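Local coordinates for protein dihydrodipicolinate synthase (Rhodopseudomonas palustris, PDB 3DZ1) that probably acts as a 4-hydroxy-tetrahydrodipicolinate synthase, condensing pyruvate with aspartate semialdehyde on the way to lysine, at residues 5-10 against 164-169; 17-22 against 273-278; 105-110 against 138-143. One frame throughout, in Å; residues are numbered along the deposited sequence.

Contact 1 of 3, residues 5-10 against 164-169; sequences LTPEAA and SCVMLK
The pyrrolidine ring of Pro7 lies with one face over the side chain of Val166. Val166 CB sits over that face, offset toward its N, CD and CG side and 3.9 Å from Pro7 CG, and Val166 CG1 reaches the CG and CD corner of the ring at a similar distance. The flat Thr6-Pro7 peptide meets the same valine, with Thr6 C 3.8 Å from Val166 CB. At the CA rim of the ring the backbone of Val166 takes over: Pro7 CA approaches Val166 O at 3.4 Å in a fairly straight C-H...O contact (155° at the hydrogen). Pro193 also touches the proline.

The two branches of Val166 divide the work. CG2 stands between the backbone N and the carbonyl carbon (chi1 of CG1 -61°) and meets the branched end of Leu5, 3.8 Å from Leu5 CD2. CG1 lies against Pro7 CD and Leu5 O.

In the TIM barrel of this family, residues 5-10 lead into strand 11-15 and pack against the start of strand 165-170, at the N-terminal end of the barrel. Leu5 also touches Val138 on the adjoining strand. The turn from Thr6 to Ala9 is type I, closed by Ala9 N to Thr6 O, and Thr6 OG1 accepts from Glu8 N at 3.2 Å to form an ST turn. Folded in this way, the loop brings Ala9 CB toward the barrel.

There it meets Met167, a selenomethionine. Its chain is extended as far as SE and then bends (chi3 -75°), which turns CE toward residues 5-10. Ala9 CB presses on Met167 CE at 3.4 Å, closer than usual carbon contact, while Leu5 CD1 lies 4.0 Å from the same Met167 methyl. The Met167 side chain also touches Met217, a predicted pyruvate-binding residue.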
ATOM      1  N   LEU A   5       9.519  33.522   4.575  1.00 11.40           N
ATOM      2  CA  LEU A   5      10.357  32.627   3.786  1.00 11.21           C
ATOM      3  C   LEU A   5      10.221  33.032   2.319  1.00 10.29           C
ATOM      4  O   LEU A   5       9.125  33.364   1.859  1.00 10.36           O
ATOM      5  CB  LEU A   5       9.891  31.178   3.969  1.00 10.89           C
ATOM      6  CG  LEU A   5      10.805  30.038   3.503  1.00 11.14           C
ATOM      7  CD1 LEU A   5      12.076  30.015   4.345  1.00  9.57           C
ATOM      8  CD2 LEU A   5      10.071  28.710   3.643  1.00 10.19           C
ATOM      9  N   THR A   6      11.330  33.002   1.590  1.00  8.67           N
ATOM     10  CA  THR A   6      11.324  33.378   0.179  1.00 11.18           C
ATOM     11  C   THR A   6      11.928  32.269  -0.673  1.00  8.99           C
ATOM     12  O   THR A   6      12.523  31.330  -0.148  1.00  9.35           O
ATOM     13  CB  THR A   6      12.166  34.640  -0.073  1.00 10.13           C
ATOM     14  OG1 THR A   6      13.552  34.324   0.120  1.00 12.54           O
ATOM     15  CG2 THR A   6      11.762  35.757   0.883  1.00 12.73           C
ATOM     16  N   PRO A   7      11.779  32.365  -2.002  1.00  9.99           N
ATOM     17  CA  PRO A   7      12.331  31.354  -2.911  1.00  8.98           C
ATOM     18  C   PRO A   7      13.858  31.391  -2.908  1.00 10.05           C
ATOM     19  O   PRO A   7      14.514  30.490  -3.438  1.00  8.52           O
ATOM     20  CB  PRO A   7      11.756  31.758  -4.268  1.00 10.46           C
ATOM     21  CG  PRO A   7      10.446  32.402  -3.892  1.00 11.71           C
ATOM     22  CD  PRO A   7      10.851  33.256  -2.720  1.00 10.94           C
ATOM     23  N   GLU A   8      14.421  32.440  -2.316  1.00 10.20           N
ATOM     24  CA  GLU A   8      15.871  32.574  -2.253  1.00 11.83           C
ATOM     25  C   GLU A   8      16.478  31.923  -1.019  1.00 12.50           C
ATOM     26  O   GLU A   8      17.690  31.986  -0.821  1.00 11.10           O
ATOM     27  CB  GLU A   8      16.282  34.050  -2.308  1.00 15.25           C
ATOM     28  CG  GLU A   8      16.007  34.741  -3.652  1.00 16.22           C
ATOM     29  CD  GLU A   8      14.525  34.965  -3.921  1.00 17.85           C
ATOM     30  OE1 GLU A   8      13.851  35.565  -3.057  1.00 15.20           O
ATOM     31  OE2 GLU A   8      14.035  34.553  -4.999  1.00 19.08           O
ATOM     32  N   ALA A   9      15.642  31.304  -0.189  1.00 10.01           N
ATOM     33  CA  ALA A   9      16.131  30.634   1.012  1.00  9.56           C
ATOM     34  C   ALA A   9      17.193  29.616   0.598  1.00  9.77           C
ATOM     35  O   ALA A   9      17.030  28.905  -0.395  1.00 10.83           O
ATOM     36  CB  ALA A   9      14.982  29.932   1.730  1.00  9.33           C
ATOM     37  N   ALA A  10      18.280  29.552   1.359  1.00  9.92           N
ATOM     38  CA  ALA A  10      19.365  28.630   1.046  1.00 10.70           C
ATOM     39  C   ALA A  10      20.149  28.279   2.304  1.00 11.09           C
ATOM     40  O   ALA A  10      19.797  28.698   3.404  1.00 14.31           O
ATOM     41  CB  ALA A  10      20.295  29.256   0.012  1.00 10.07           C
ATOM     42  N   SER A 164       1.818  31.442  -2.988  1.00 11.19           N
ATOM     43  CA  SER A 164       2.966  31.469  -2.089  1.00 11.33           C
ATOM     44  C   SER A 164       3.791  30.208  -1.801  1.00 10.51           C
ATOM     45  O   SER A 164       4.386  30.111  -0.729  1.00  9.20           O
ATOM     46  CB  SER A 164       2.519  32.072  -0.752  1.00 11.61           C
ATOM     47  OG  SER A 164       1.871  33.318  -0.951  1.00 13.69           O
ATOM     48  N   CYS A 165       3.826  29.234  -2.706  1.00  8.38           N
ATOM     49  CA  CYS A 165       4.690  28.087  -2.437  1.00  9.71           C
ATOM     50  C   CYS A 165       6.075  28.598  -2.830  1.00  9.52           C
ATOM     51  O   CYS A 165       6.327  28.880  -4.001  1.00  9.90           O
ATOM     52  CB  CYS A 165       4.333  26.873  -3.289  1.00  9.50           C
ATOM     53  SG  CYS A 165       5.452  25.472  -2.948  1.00 10.19           S
ATOM     54  N   VAL A 166       6.967  28.724  -1.856  1.00  7.90           N
ATOM     55  CA  VAL A 166       8.300  29.256  -2.119  1.00  7.31           C
ATOM     56  C   VAL A 166       9.425  28.235  -2.057  1.00  8.55           C
ATOM     57  O   VAL A 166      10.558  28.537  -2.430  1.00  6.80           O
ATOM     58  CB  VAL A 166       8.647  30.387  -1.118  1.00  6.68           C
ATOM     59  CG1 VAL A 166       7.657  31.541  -1.262  1.00  6.05           C
ATOM     60  CG2 VAL A 166       8.618  29.846   0.311  1.00  7.98           C
HETATM   61  N   MSE A 167       9.123  27.027  -1.602  1.00  7.27           N
HETATM   62  CA  MSE A 167      10.177  26.037  -1.465  1.00  8.13           C
HETATM   63  C   MSE A 167       9.710  24.601  -1.601  1.00  8.69           C
HETATM   64  O   MSE A 167       8.560  24.266  -1.306  1.00  7.44           O
HETATM   65  CB  MSE A 167      10.842  26.208  -0.093  1.00  9.24           C
HETATM   66  CG  MSE A 167      11.946  25.205   0.240  1.00 11.55           C
HETATM   67 SE   MSE A 167      12.404  25.271   2.140  1.00 18.56          SE
HETATM   68  CE  MSE A 167      13.406  26.938   2.127  1.00 10.68           C
ATOM     69  N   LEU A 168      10.628  23.758  -2.058  1.00  9.16           N
ATOM     70  CA  LEU A 168      10.377  22.338  -2.177  1.00  8.17           C
ATOM     71  C   LEU A 168      11.362  21.669  -1.233  1.00  8.19           C
ATOM     72  O   LEU A 168      12.563  21.965  -1.280  1.00  8.66           O
ATOM     73  CB  LEU A 168      10.653  21.834  -3.599  1.00  8.32           C
ATOM     74  CG  LEU A 168      10.773  20.304  -3.730  1.00  6.06           C
ATOM     75  CD1 LEU A 168       9.404  19.659  -3.555  1.00  6.55           C
ATOM     76  CD2 LEU A 168      11.354  19.934  -5.094  1.00  7.32           C
ATOM     77  N   LYS A 169      10.864  20.810  -0.347  1.00  8.97           N
ATOM     78  CA  LYS A 169      11.762  20.065   0.519  1.00  8.54           C
ATOM     79  C   LYS A 169      11.907  18.788  -0.284  1.00  8.23           C
ATOM     80  O   LYS A 169      11.017  17.936  -0.284  1.00  9.18           O
ATOM     81  CB  LYS A 169      11.156  19.727   1.878  1.00  9.48           C
ATOM     82  CG  LYS A 169      12.173  19.012   2.765  1.00 11.33           C
ATOM     83  CD  LYS A 169      11.555  18.336   3.974  1.00 11.94           C
ATOM     84  CE  LYS A 169      12.634  17.622   4.777  1.00 11.25           C
ATOM     85  NZ  LYS A 169      12.078  16.810   5.885  1.00 13.26           N
TER

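Contact 2 of 3, residues 17-22 against 273-278; sequences PTPFHD and GLLSSS
Pro19 and Leu275 join two excursions from the TIM barrel: the loop that links strand 11-15 to helix 28-40, and the loop between helices 260-271 and 289-301 in the C-terminal helical part. The second loop starts at Gly273, whose positive phi ends helix 260-271 in a Schellman motif.

The apolar part rests on one pair. Leu275 CD2 meets the CB-CG edge of the Pro19 ring, 3.7 Å from Pro19 CG, with the two side chains at about a right angle. Leu269 of helix 260-271 also touches the leucine, and Ile31 of helix 28-40 the proline. Farther out, the imidazole of His21 meets Ser276 by its edge: Ser276 CB lies near the ring plane, 4.1 Å from His21 CE1.

Polar links run through water. One molecule accepts from Phe20 N at 2.9 Å and can donate to Ser277 O at 2.8 Å, bridging the two backbones. A second donates to Asp22 OD2 at 2.9 Å and is also hydrogen-bonded to Ser277 OG. The main partner of that hydroxyl is Ala279 N, just beyond the segment.

A chi1 of 171°, anti to its own N, points Ser277 OG toward these partners. The backbone of residue 277 brings Ser277 CB within 3.4 Å of Phe20 O.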
ATOM      1  N   PRO A  17      14.087  18.215  16.722  1.00 10.62           N
ATOM      2  CA  PRO A  17      13.257  17.199  17.363  1.00 10.19           C
ATOM      3  C   PRO A  17      12.575  17.956  18.504  1.00 10.13           C
ATOM      4  O   PRO A  17      12.977  19.075  18.822  1.00  9.68           O
ATOM      5  CB  PRO A  17      14.285  16.200  17.881  1.00 10.40           C
ATOM      6  CG  PRO A  17      15.437  17.084  18.244  1.00 12.17           C
ATOM      7  CD  PRO A  17      15.510  18.018  17.052  1.00  8.76           C
ATOM      8  N   THR A  18      11.537  17.381  19.096  1.00  8.54           N
ATOM      9  CA  THR A  18      10.883  18.036  20.221  1.00 10.52           C
ATOM     10  C   THR A  18      11.506  17.402  21.459  1.00 10.85           C
ATOM     11  O   THR A  18      11.348  16.205  21.691  1.00 12.00           O
ATOM     12  CB  THR A  18       9.358  17.800  20.209  1.00  9.39           C
ATOM     13  OG1 THR A  18       8.790  18.460  19.073  1.00  8.35           O
ATOM     14  CG2 THR A  18       8.712  18.348  21.477  1.00  8.65           C
ATOM     15  N   PRO A  19      12.250  18.190  22.253  1.00 12.24           N
ATOM     16  CA  PRO A  19      12.906  17.699  23.470  1.00 13.60           C
ATOM     17  C   PRO A  19      11.925  17.295  24.566  1.00 14.21           C
ATOM     18  O   PRO A  19      11.060  18.081  24.942  1.00 13.21           O
ATOM     19  CB  PRO A  19      13.772  18.886  23.907  1.00 13.77           C
ATOM     20  CG  PRO A  19      13.984  19.660  22.647  1.00 14.31           C
ATOM     21  CD  PRO A  19      12.630  19.589  21.997  1.00 12.76           C
ATOM     22  N   PHE A  20      12.070  16.074  25.071  1.00 15.20           N
ATOM     23  CA  PHE A  20      11.215  15.566  26.142  1.00 17.69           C
ATOM     24  C   PHE A  20      12.064  15.062  27.303  1.00 18.47           C
ATOM     25  O   PHE A  20      13.223  14.682  27.128  1.00 16.04           O
ATOM     26  CB  PHE A  20      10.378  14.365  25.682  1.00 21.04           C
ATOM     27  CG  PHE A  20       9.385  14.670  24.606  1.00 23.81           C
ATOM     28  CD1 PHE A  20       8.357  15.582  24.821  1.00 25.54           C
ATOM     29  CD2 PHE A  20       9.447  14.003  23.387  1.00 24.18           C
ATOM     30  CE1 PHE A  20       7.403  15.819  23.836  1.00 25.84           C
ATOM     31  CE2 PHE A  20       8.500  14.235  22.399  1.00 24.79           C
ATOM     32  CZ  PHE A  20       7.475  15.144  22.625  1.00 25.36           C
ATOM     33  N   HIS A  21      11.475  15.061  28.491  1.00 20.85           N
ATOM     34  CA  HIS A  21      12.146  14.512  29.654  1.00 23.44           C
ATOM     35  C   HIS A  21      11.598  13.086  29.683  1.00 24.24           C
ATOM     36  O   HIS A  21      10.757  12.730  28.858  1.00 22.30           O
ATOM     37  CB  HIS A  21      11.766  15.278  30.923  1.00 25.98           C
ATOM     38  CG  HIS A  21      12.398  16.632  31.020  1.00 27.66           C
ATOM     39  ND1 HIS A  21      13.765  16.816  31.015  1.00 30.75           N
ATOM     40  CD2 HIS A  21      11.854  17.867  31.131  1.00 29.48           C
ATOM     41  CE1 HIS A  21      14.035  18.105  31.122  1.00 30.72           C
ATOM     42  NE2 HIS A  21      12.892  18.764  31.196  1.00 30.15           N
ATOM     43  N   ASP A  22      12.056  12.269  30.618  1.00 26.06           N
ATOM     44  CA  ASP A  22      11.605  10.883  30.691  1.00 28.96           C
ATOM     45  C   ASP A  22      10.106  10.699  30.954  1.00 29.92           C
ATOM     46  O   ASP A  22       9.499   9.741  30.471  1.00 29.28           O
ATOM     47  CB  ASP A  22      12.434  10.158  31.744  1.00 31.47           C
ATOM     48  CG  ASP A  22      13.926  10.305  31.495  1.00 34.01           C
ATOM     49  OD1 ASP A  22      14.449   9.636  30.576  1.00 33.52           O
ATOM     50  OD2 ASP A  22      14.569  11.106  32.207  1.00 34.63           O
ATOM     51  N   GLY A 273      25.389  17.347  24.584  1.00 11.51           N
ATOM     52  CA  GLY A 273      24.996  18.323  25.585  1.00 14.06           C
ATOM     53  C   GLY A 273      23.866  19.261  25.198  1.00 15.89           C
ATOM     54  O   GLY A 273      23.636  20.257  25.885  1.00 15.31           O
ATOM     55  N   LEU A 274      23.155  18.946  24.116  1.00 14.89           N
ATOM     56  CA  LEU A 274      22.058  19.788  23.649  1.00 15.39           C
ATOM     57  C   LEU A 274      20.714  19.384  24.249  1.00 15.17           C
ATOM     58  O   LEU A 274      19.843  20.228  24.457  1.00 15.09           O
ATOM     59  CB  LEU A 274      21.989  19.754  22.117  1.00 16.23           C
ATOM     60  CG  LEU A 274      23.285  20.203  21.430  1.00 17.52           C
ATOM     61  CD1 LEU A 274      23.180  20.009  19.929  1.00 15.36           C
ATOM     62  CD2 LEU A 274      23.563  21.659  21.773  1.00 19.51           C
ATOM     63  N   LEU A 275      20.541  18.095  24.517  1.00 14.12           N
ATOM     64  CA  LEU A 275      19.304  17.609  25.125  1.00 14.70           C
ATOM     65  C   LEU A 275      19.613  17.090  26.530  1.00 15.31           C
ATOM     66  O   LEU A 275      20.666  16.493  26.750  1.00 16.27           O
ATOM     67  CB  LEU A 275      18.693  16.469  24.297  1.00 14.32           C
ATOM     68  CG  LEU A 275      18.197  16.753  22.877  1.00 15.39           C
ATOM     69  CD1 LEU A 275      17.559  15.488  22.297  1.00 13.31           C
ATOM     70  CD2 LEU A 275      17.192  17.887  22.901  1.00 14.72           C
ATOM     71  N   SER A 276      18.703  17.332  27.472  1.00 16.27           N
ATOM     72  CA  SER A 276      18.864  16.854  28.844  1.00 17.69           C
ATOM     73  C   SER A 276      18.566  15.364  28.857  1.00 17.93           C
ATOM     74  O   SER A 276      19.202  14.593  29.579  1.00 18.03           O
ATOM     75  CB  SER A 276      17.884  17.557  29.791  1.00 17.78           C
ATOM     76  OG  SER A 276      18.207  18.922  29.947  1.00 23.84           O
ATOM     77  N   SER A 277      17.580  14.972  28.054  1.00 16.33           N
ATOM     78  CA  SER A 277      17.170  13.581  27.938  1.00 15.54           C
ATOM     79  C   SER A 277      16.950  13.212  26.477  1.00 16.10           C
ATOM     80  O   SER A 277      16.561  14.054  25.667  1.00 15.30           O
ATOM     81  CB  SER A 277      15.873  13.341  28.714  1.00 16.51           C
ATOM     82  OG  SER A 277      15.359  12.046  28.442  1.00 19.00           O
ATOM     83  N   SER A 278      17.198  11.948  26.152  1.00 15.27           N
ATOM     84  CA  SER A 278      17.030  11.444  24.793  1.00 15.73           C
ATOM     85  C   SER A 278      15.649  10.818  24.633  1.00 15.82           C
ATOM     86  O   SER A 278      15.350  10.198  23.618  1.00 15.63           O
ATOM     87  CB  SER A 278      18.099  10.393  24.492  1.00 17.26           C
ATOM     88  OG  SER A 278      18.015   9.316  25.411  1.00 19.89           O
TER
HETATM   89  O   HOH W   1      14.171  14.255  24.130  1.00  9.40           O
HETATM   90  O   HOH W   2      17.105  11.044  30.815  1.00 19.48           O

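Contact 3 of 3, residues 105-110 against 138-143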
ATOM      1  N   GLY A 105       7.271  30.610   7.687  1.00  9.96           N
ATOM      2  CA  GLY A 105       6.349  29.917   6.806  1.00  9.30           C
ATOM      3  C   GLY A 105       6.004  28.548   7.354  1.00  9.86           C
ATOM      4  O   GLY A 105       6.437  28.188   8.450  1.00 10.79           O
ATOM      5  N   VAL A 106       5.232  27.775   6.595  1.00  8.98           N
ATOM      6  CA  VAL A 106       4.827  26.444   7.032  1.00  9.47           C
ATOM      7  C   VAL A 106       5.130  25.373   5.987  1.00  9.12           C
ATOM      8  O   VAL A 106       5.347  25.680   4.814  1.00  7.42           O
ATOM      9  CB  VAL A 106       3.315  26.411   7.364  1.00  8.27           C
ATOM     10  CG1 VAL A 106       2.986  27.485   8.393  1.00  7.93           C
ATOM     11  CG2 VAL A 106       2.491  26.619   6.097  1.00  9.41           C
HETATM   12  N   MSE A 107       5.147  24.115   6.415  1.00  9.72           N
HETATM   13  CA  MSE A 107       5.418  23.010   5.501  1.00 10.47           C
HETATM   14  C   MSE A 107       4.181  22.132   5.371  1.00  9.79           C
HETATM   15  O   MSE A 107       3.495  21.857   6.359  1.00  9.12           O
HETATM   16  CB  MSE A 107       6.605  22.177   6.001  1.00 13.13           C
HETATM   17  CG  MSE A 107       7.011  21.053   5.046  1.00 17.53           C
HETATM   18 SE   MSE A 107       8.650  20.120   5.566  1.00 26.78          SE
HETATM   19  CE  MSE A 107       7.957  19.077   7.036  1.00 20.23           C
ATOM     20  N   ILE A 108       3.892  21.702   4.148  1.00  9.67           N
ATOM     21  CA  ILE A 108       2.728  20.861   3.905  1.00  8.77           C
ATOM     22  C   ILE A 108       3.080  19.620   3.102  1.00  9.71           C
ATOM     23  O   ILE A 108       3.648  19.707   2.006  1.00  8.34           O
ATOM     24  CB  ILE A 108       1.617  21.627   3.140  1.00  8.48           C
ATOM     25  CG1 ILE A 108       1.287  22.936   3.860  1.00  8.96           C
ATOM     26  CG2 ILE A 108       0.355  20.767   3.059  1.00  8.08           C
ATOM     27  CD1 ILE A 108       0.309  23.821   3.093  1.00  8.44           C
ATOM     28  N   ALA A 109       2.746  18.466   3.666  1.00 10.21           N
ATOM     29  CA  ALA A 109       2.980  17.186   3.014  1.00 11.05           C
ATOM     30  C   ALA A 109       1.606  16.681   2.602  1.00 12.69           C
ATOM     31  O   ALA A 109       0.603  17.019   3.226  1.00 13.05           O
ATOM     32  CB  ALA A 109       3.634  16.206   3.982  1.00 11.17           C
ATOM     33  N   PRO A 110       1.537  15.870   1.541  1.00 12.96           N
ATOM     34  CA  PRO A 110       0.238  15.358   1.102  1.00 13.19           C
ATOM     35  C   PRO A 110      -0.194  14.130   1.895  1.00 15.10           C
ATOM     36  O   PRO A 110       0.642  13.413   2.448  1.00 14.12           O
ATOM     37  CB  PRO A 110       0.494  15.008  -0.356  1.00 13.51           C
ATOM     38  CG  PRO A 110       1.884  14.452  -0.293  1.00 14.36           C
ATOM     39  CD  PRO A 110       2.606  15.453   0.614  1.00 13.10           C
ATOM     40  N   VAL A 138       6.095  25.411   2.246  1.00  7.44           N
ATOM     41  CA  VAL A 138       7.050  24.453   1.712  1.00  7.79           C
ATOM     42  C   VAL A 138       6.367  23.149   1.321  1.00  6.98           C
ATOM     43  O   VAL A 138       5.641  22.555   2.121  1.00  9.07           O
ATOM     44  CB  VAL A 138       8.127  24.135   2.770  1.00  8.74           C
ATOM     45  CG1 VAL A 138       9.154  23.163   2.207  1.00  8.27           C
ATOM     46  CG2 VAL A 138       8.777  25.424   3.241  1.00  6.69           C
ATOM     47  N   LEU A 139       6.605  22.714   0.089  1.00  6.36           N
ATOM     48  CA  LEU A 139       6.029  21.470  -0.415  1.00  7.14           C
ATOM     49  C   LEU A 139       6.966  20.317  -0.059  1.00  5.86           C
ATOM     50  O   LEU A 139       8.118  20.295  -0.497  1.00  6.85           O
ATOM     51  CB  LEU A 139       5.865  21.548  -1.940  1.00  6.69           C
ATOM     52  CG  LEU A 139       5.363  20.282  -2.649  1.00  7.85           C
ATOM     53  CD1 LEU A 139       3.998  19.890  -2.106  1.00  6.74           C
ATOM     54  CD2 LEU A 139       5.301  20.529  -4.148  1.00  7.02           C
ATOM     55  N   GLN A 140       6.486  19.370   0.743  1.00  6.55           N
ATOM     56  CA  GLN A 140       7.315  18.227   1.120  1.00  7.04           C
ATOM     57  C   GLN A 140       7.078  17.042   0.186  1.00  7.69           C
ATOM     58  O   GLN A 140       5.959  16.540   0.070  1.00  6.43           O
ATOM     59  CB  GLN A 140       7.046  17.801   2.568  1.00  6.08           C
ATOM     60  CG  GLN A 140       7.763  16.512   2.948  1.00  8.91           C
ATOM     61  CD  GLN A 140       7.643  16.178   4.419  1.00 10.56           C
ATOM     62  OE1 GLN A 140       6.610  16.421   5.038  1.00 11.13           O
ATOM     63  NE2 GLN A 140       8.697  15.601   4.983  1.00 11.38           N
ATOM     64  N   ASP A 141       8.148  16.608  -0.473  1.00  7.59           N
ATOM     65  CA  ASP A 141       8.124  15.496  -1.424  1.00  8.45           C
ATOM     66  C   ASP A 141       8.997  14.376  -0.852  1.00  8.98           C
ATOM     67  O   ASP A 141      10.211  14.360  -1.045  1.00  8.40           O
ATOM     68  CB  ASP A 141       8.677  15.983  -2.767  1.00  8.88           C
ATOM     69  CG  ASP A 141       8.734  14.892  -3.816  1.00  9.89           C
ATOM     70  OD1 ASP A 141       8.089  13.834  -3.635  1.00  8.57           O
ATOM     71  OD2 ASP A 141       9.421  15.103  -4.836  1.00  8.66           O
ATOM     72  N   TYR A 142       8.365  13.437  -0.157  1.00 10.22           N
ATOM     73  CA  TYR A 142       9.078  12.345   0.503  1.00 10.97           C
ATOM     74  C   TYR A 142       8.328  11.025   0.325  1.00 11.78           C
ATOM     75  O   TYR A 142       7.731  10.504   1.269  1.00 11.28           O
ATOM     76  CB  TYR A 142       9.199  12.705   1.987  1.00 11.93           C
ATOM     77  CG  TYR A 142      10.128  11.862   2.830  1.00 14.81           C
ATOM     78  CD1 TYR A 142      11.114  11.061   2.255  1.00 14.22           C
ATOM     79  CD2 TYR A 142      10.060  11.926   4.222  1.00 16.72           C
ATOM     80  CE1 TYR A 142      12.012  10.348   3.052  1.00 17.91           C
ATOM     81  CE2 TYR A 142      10.952  11.221   5.022  1.00 18.89           C
ATOM     82  CZ  TYR A 142      11.923  10.436   4.434  1.00 19.33           C
ATOM     83  OH  TYR A 142      12.806   9.752   5.236  1.00 23.31           O
ATOM     84  N   PRO A 143       8.366  10.460  -0.891  1.00 11.14           N
ATOM     85  CA  PRO A 143       7.699   9.201  -1.238  1.00 11.63           C
ATOM     86  C   PRO A 143       8.009   8.037  -0.297  1.00 10.61           C
ATOM     87  O   PRO A 143       7.124   7.255   0.047  1.00 12.00           O
ATOM     88  CB  PRO A 143       8.204   8.923  -2.653  1.00 13.03           C
ATOM     89  CG  PRO A 143       8.446  10.286  -3.207  1.00 15.15           C
ATOM     90  CD  PRO A 143       9.099  11.000  -2.051  1.00 12.39           C
TER
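Met107 and Val138 face each other across neighbouring parallel strands, and here the backbone bonds are shortest. Val138 N donates to Val106 O at 2.7 Å, in the carbonyl plane. Ile108 N then donates to Val138 O at 2.8 Å, almost straight at 174°. Inside the barrel, Met107 CG passes obliquely over Val138 CB at 4.0 Å; on the other face Ile108 and Leu139 both pack on Phe124 of helix 117-131, the crossover helix of this right-handed beta-alpha-beta unit.

Toward the C-terminal ends of the strands the bonding lengthens. Gln140 N reaches Ile108 O at 3.1 Å from well above the carbonyl plane, though still straight at the hydrogen, and past this bond Pro110 CD merely rests near Gln140 O. The partly exposed Gln140 side chain, extended from CB outward, leans back over the neighbouring strand. Its OE1 lies 3.2 Å from Ala109 CB and 3.6 Å from Met107 CE, so two methyl carbons flank the oxygen.

Gln140 NE2 donates instead to Glu171 OE1, which also forms a salt bridge with Lys169. This bond probably fixes the rotation of the amide, holding its oxygen toward the methyl groups and its nitrogen toward the carboxylate.

Overall arrangement
Contacts 1 and 3 are adjoining pieces of one barrel wall, with centres 11 Å apart. Strands 137-141 and 165-170 are neighbours in the eight-stranded parallel sheet, joined by probable hydrogen bonds between Lys169 N and Leu139 O and between Leu139 N and Met167 O. Contact 2 lies across the chain's centre from contact 1, 29 Å between centres, and 25 Å from contact 3. Along the sequence, contact 3 is nested within the spans closed by both others, while contacts 1 and 2 interleave. The approach to strand 11-15 thus packs against the barrel wall, and the loop beyond that strand meets the C-terminal helical region.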